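Local coordinates for protein uncharacterized HTH-type transcriptional regulator SAR2349 (Staphylococcus aureus, PDB 4EM2) that probably acts as a DNA-binding transcriptional regulator of the MarR family and binds salicylate, at residues Ile103-Glu111 and Phe121-Leu131. Residues are numbered along the deposited sequence; the frame is centred on the assembly and turned at random.
Sequences IENDLITVE and FLTLTPKGHEL. With SAL (2-hydroxybenzoic acid), chain D.
Thr109 and Thr123 pair at the centre of a two-stranded antiparallel hairpin, the beta wing of the winged helix-turn-helix fold of MarR proteins. Thr109 N bonds to Thr123 O (2.8 Å), and Thr123 N returns a bond to Thr109 O. Thr109 OG1 lies between its own N and carbonyl carbon (chi1 41°). From there it donates to Thr123 O as well, from above the carbonyl plane, so that oxygen has two donors. Glu111 N bonds to Phe121 O at 2.7 Å. The extended Glu111 side chain runs beside Phe121, and its carboxylate plane is 20° from that of the ring. Glu111 OE2 accepts from Phe121 N through its anti lone pair.

At the base of the wing, helix 92-104 ends in a Schellman motif with Asp106 at C-prime. The turn that follows is tied to the start of helix 126-148. Lys127, fully extended, reaches back so that Lys127 NZ donates to Asn105 O (2.9 Å). Water 1 joins the same NZ to Asp106 OD2. Thr125 N bonds to Leu107 O.

Apolar contacts lie at the base of the wing and beside a salicylate. At the base, Leu107 CD2 meets Leu131 CD1 at 3.7 Å, the side chains crossing at about a right angle. Ile108 CG2 touches Leu124 CD2, and both side chains also pack on Leu70 of helix 64-76. Val110 and Leu122 lie side by side on one face of the hairpin. With Ile103 they line a salicylate site, where Val110 CG2 comes 3.6 Å from SAL C6.

Thr125 is the N-cap of helix 126-148. Thr125 OG1 donates to Asp106 O (2.7 Å). The same Thr125 OG1 accepts from Gly128 N at 2.9 Å.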
loop_
_atom_site.group_PDB
_atom_site.type_symbol
_atom_site.label_atom_id
_atom_site.label_comp_id
_atom_site.label_asym_id
_atom_site.label_seq_id
_atom_site.Cartn_x
_atom_site.Cartn_y
_atom_site.Cartn_z
ATOM N N ILE A 103 -3.975 14.004 7.076
ATOM C CA ILE A 103 -4.886 15.150 7.263
ATOM C C ILE A 103 -4.061 16.394 7.326
ATOM O O ILE A 103 -4.338 17.353 6.607
ATOM C CB ILE A 103 -5.702 15.058 8.588
ATOM C CG1 ILE A 103 -6.699 13.907 8.513
ATOM C CG2 ILE A 103 -6.553 16.362 8.798
ATOM C CD1 ILE A 103 -7.172 13.424 9.934
ATOM N N GLU A 104 -3.010 16.358 8.147
ATOM C CA GLU A 104 -2.142 17.513 8.305
ATOM C C GLU A 104 -1.480 17.915 6.999
ATOM O O GLU A 104 -1.178 19.102 6.757
ATOM C CB GLU A 104 -1.077 17.214 9.357
ATOM C CG GLU A 104 0.009 18.311 9.481
ATOM C CD GLU A 104 -0.560 19.688 9.871
ATOM O OE1 GLU A 104 -1.401 19.775 10.824
ATOM O OE2 GLU A 104 -0.157 20.687 9.231
ATOM N N ASN A 105 -1.238 16.934 6.138
ATOM C CA ASN A 105 -0.647 17.245 4.857
ATOM C C ASN A 105 -1.697 17.629 3.809
ATOM O O ASN A 105 -1.349 17.762 2.633
ATOM C CB ASN A 105 0.154 16.045 4.329
ATOM C CG ASN A 105 1.331 15.726 5.190
ATOM O OD1 ASN A 105 2.057 16.627 5.600
ATOM N ND2 ASN A 105 1.536 14.444 5.481
ATOM N N ASP A 106 -2.975 17.761 4.206
ATOM C CA ASP A 106 -3.991 18.151 3.204
ATOM C C ASP A 106 -4.231 17.081 2.097
ATOM O O ASP A 106 -4.584 17.398 0.946
ATOM C CB ASP A 106 -3.518 19.462 2.574
ATOM C CG ASP A 106 -4.610 20.183 1.759
ATOM O OD1 ASP A 106 -5.818 19.948 2.008
ATOM O OD2 ASP A 106 -4.232 21.016 0.883
ATOM N N LEU A 107 -4.036 15.814 2.439
ATOM C CA LEU A 107 -4.220 14.732 1.460
ATOM C C LEU A 107 -5.566 14.036 1.634
ATOM O O LEU A 107 -6.049 13.367 0.718
ATOM C CB LEU A 107 -3.084 13.695 1.602
ATOM C CG LEU A 107 -1.723 14.300 1.237
ATOM C CD1 LEU A 107 -0.603 13.289 1.556
ATOM C CD2 LEU A 107 -1.715 14.670 -0.233
ATOM N N ILE A 108 -6.151 14.188 2.824
ATOM C CA ILE A 108 -7.439 13.583 3.095
ATOM C C ILE A 108 -8.258 14.508 3.960
ATOM O O ILE A 108 -7.720 15.275 4.760
ATOM C CB ILE A 108 -7.383 12.187 3.829
ATOM C CG1 ILE A 108 -6.864 12.367 5.235
ATOM C CG2 ILE A 108 -6.581 11.138 3.021
ATOM C CD1 ILE A 108 -6.991 11.039 6.113
ATOM N N THR A 109 -9.572 14.418 3.783
ATOM C CA THR A 109 -10.483 15.252 4.550
ATOM C C THR A 109 -11.376 14.358 5.416
ATOM O O THR A 109 -11.761 13.279 5.011
ATOM C CB THR A 109 -11.362 16.106 3.623
ATOM O OG1 THR A 109 -11.780 15.312 2.499
ATOM C CG2 THR A 109 -10.590 17.301 3.111
ATOM N N VAL A 110 -11.715 14.872 6.586
ATOM C CA VAL A 110 -12.516 14.181 7.563
ATOM C C VAL A 110 -13.936 14.754 7.643
ATOM O O VAL A 110 -14.117 15.947 7.827
ATOM C CB VAL A 110 -11.886 14.351 8.973
ATOM C CG1 VAL A 110 -12.683 13.579 9.999
ATOM C CG2 VAL A 110 -10.435 13.925 8.964
ATOM N N GLU A 111 -14.941 13.908 7.519
ATOM C CA GLU A 111 -16.309 14.365 7.667
ATOM C C GLU A 111 -16.389 15.110 9.008
ATOM O O GLU A 111 -15.945 14.587 10.035
ATOM C CB GLU A 111 -17.248 13.173 7.746
ATOM C CG GLU A 111 -18.564 13.519 8.386
ATOM C CD GLU A 111 -19.309 12.310 8.923
ATOM O OE1 GLU A 111 -20.459 12.505 9.364
ATOM O OE2 GLU A 111 -18.750 11.178 8.913
ATOM N N PHE A 121 -16.190 9.806 8.387
ATOM C CA PHE A 121 -15.868 9.393 7.035
ATOM C C PHE A 121 -14.655 10.126 6.498
ATOM O O PHE A 121 -14.455 11.331 6.770
ATOM C CB PHE A 121 -17.060 9.567 6.137
ATOM C CG PHE A 121 -18.098 8.529 6.367
ATOM C CD1 PHE A 121 -17.862 7.211 5.985
ATOM C CD2 PHE A 121 -19.274 8.843 7.063
ATOM C CE1 PHE A 121 -18.785 6.193 6.300
ATOM C CE2 PHE A 121 -20.184 7.857 7.378
ATOM C CZ PHE A 121 -19.952 6.520 7.003
ATOM N N LEU A 122 -13.840 9.375 5.767
ATOM C CA LEU A 122 -12.599 9.904 5.213
ATOM C C LEU A 122 -12.562 9.779 3.704
ATOM O O LEU A 122 -12.889 8.720 3.154
ATOM C CB LEU A 122 -11.403 9.111 5.776
ATOM C CG LEU A 122 -11.434 8.936 7.299
ATOM C CD1 LEU A 122 -10.498 7.754 7.747
ATOM C CD2 LEU A 122 -11.025 10.211 7.933
ATOM N N THR A 123 -12.135 10.848 3.039
ATOM C CA THR A 123 -12.018 10.812 1.593
ATOM C C THR A 123 -10.793 11.611 1.182
ATOM O O THR A 123 -10.323 12.448 1.949
ATOM C CB THR A 123 -13.232 11.487 0.901
ATOM O OG1 THR A 123 -13.410 12.774 1.488
ATOM C CG2 THR A 123 -14.485 10.626 1.034
ATOM N N LEU A 124 -10.307 11.381 -0.039
ATOM C CA LEU A 124 -9.130 12.123 -0.498
ATOM C C LEU A 124 -9.507 13.519 -0.844
ATOM O O LEU A 124 -10.608 13.758 -1.337
ATOM C CB LEU A 124 -8.530 11.537 -1.784
ATOM C CG LEU A 124 -7.957 10.092 -1.847
ATOM C CD1 LEU A 124 -6.810 10.040 -2.838
ATOM C CD2 LEU A 124 -7.524 9.606 -0.520
ATOM N N THR A 125 -8.592 14.446 -0.597
ATOM C CA THR A 125 -8.797 15.851 -1.042
ATOM C C THR A 125 -8.312 15.895 -2.499
ATOM O O THR A 125 -7.699 14.937 -2.989
ATOM C CB THR A 125 -7.865 16.788 -0.342
ATOM O OG1 THR A 125 -6.524 16.347 -0.658
ATOM C CG2 THR A 125 -8.124 16.773 1.180
ATOM N N PRO A 126 -8.547 17.018 -3.216
ATOM C CA PRO A 126 -8.079 17.083 -4.626
ATOM C C PRO A 126 -6.543 16.874 -4.746
ATOM O O PRO A 126 -6.030 16.281 -5.728
ATOM C CB PRO A 126 -8.493 18.487 -5.081
ATOM C CG PRO A 126 -9.857 18.704 -4.295
ATOM C CD PRO A 126 -9.508 18.104 -2.895
ATOM N N LYS A 127 -5.815 17.421 -3.781
ATOM C CA LYS A 127 -4.355 17.258 -3.734
ATOM C C LYS A 127 -4.061 15.766 -3.568
ATOM O O LYS A 127 -3.199 15.193 -4.257
ATOM C CB LYS A 127 -3.823 18.017 -2.529
ATOM C CG LYS A 127 -2.295 18.050 -2.432
ATOM C CD LYS A 127 -1.853 18.811 -1.160
ATOM C CE LYS A 127 -0.380 18.618 -0.901
ATOM N NZ LYS A 127 0.008 19.069 0.487
ATOM N N GLY A 128 -4.799 15.129 -2.676
ATOM C CA GLY A 128 -4.627 13.709 -2.456
ATOM C C GLY A 128 -4.804 12.906 -3.741
ATOM O O GLY A 128 -3.989 11.977 -4.051
ATOM N N HIS A 129 -5.853 13.234 -4.525
ATOM C CA HIS A 129 -6.090 12.536 -5.777
ATOM C C HIS A 129 -4.995 12.752 -6.790
ATOM O O HIS A 129 -4.591 11.838 -7.535
ATOM C CB HIS A 129 -7.434 12.973 -6.393
ATOM C CG HIS A 129 -8.630 12.282 -5.799
ATOM N ND1 HIS A 129 -8.845 10.926 -5.940
ATOM C CD2 HIS A 129 -9.686 12.763 -5.083
ATOM C CE1 HIS A 129 -9.985 10.606 -5.340
ATOM N NE2 HIS A 129 -10.513 11.702 -4.812
ATOM N N GLU A 130 -4.499 13.977 -6.850
ATOM C CA GLU A 130 -3.430 14.258 -7.791
ATOM C C GLU A 130 -2.190 13.447 -7.385
ATOM O O GLU A 130 -1.511 12.867 -8.221
ATOM C CB GLU A 130 -3.091 15.738 -7.762
ATOM C CG GLU A 130 -2.041 16.148 -8.729
ATOM C CD GLU A 130 -2.469 16.169 -10.198
ATOM O OE1 GLU A 130 -3.680 16.127 -10.486
ATOM O OE2 GLU A 130 -1.564 16.280 -11.076
ATOM N N LEU A 131 -1.870 13.425 -6.109
ATOM C CA LEU A 131 -0.675 12.689 -5.684
ATOM C C LEU A 131 -0.877 11.190 -6.039
ATOM O O LEU A 131 -0.019 10.536 -6.629
ATOM C CB LEU A 131 -0.481 12.874 -4.191
ATOM C CG LEU A 131 0.741 12.212 -3.496
ATOM C CD1 LEU A 131 0.893 12.868 -2.150
ATOM C CD2 LEU A 131 0.544 10.696 -3.355
HETATM C "C1'" SAL D . -8.337 13.801 13.195
HETATM O "O1'" SAL D . -7.297 14.022 13.799
HETATM O "O2'" SAL D . -9.097 14.850 12.777
HETATM C C1 SAL D . -8.752 12.394 12.892
HETATM C C2 SAL D . -8.035 11.286 13.435
HETATM C C3 SAL D . -8.446 9.957 13.120
HETATM C C4 SAL D . -9.555 9.737 12.278
HETATM C C5 SAL D . -10.260 10.825 11.750
HETATM C C6 SAL D . -9.873 12.140 12.047
HETATM O O2 SAL D . -6.961 11.504 14.245
HETATM O O HOH W 1 -1.746 21.683 0.783
HETATM O O HOH W 2 -14.762 12.695 3.917
#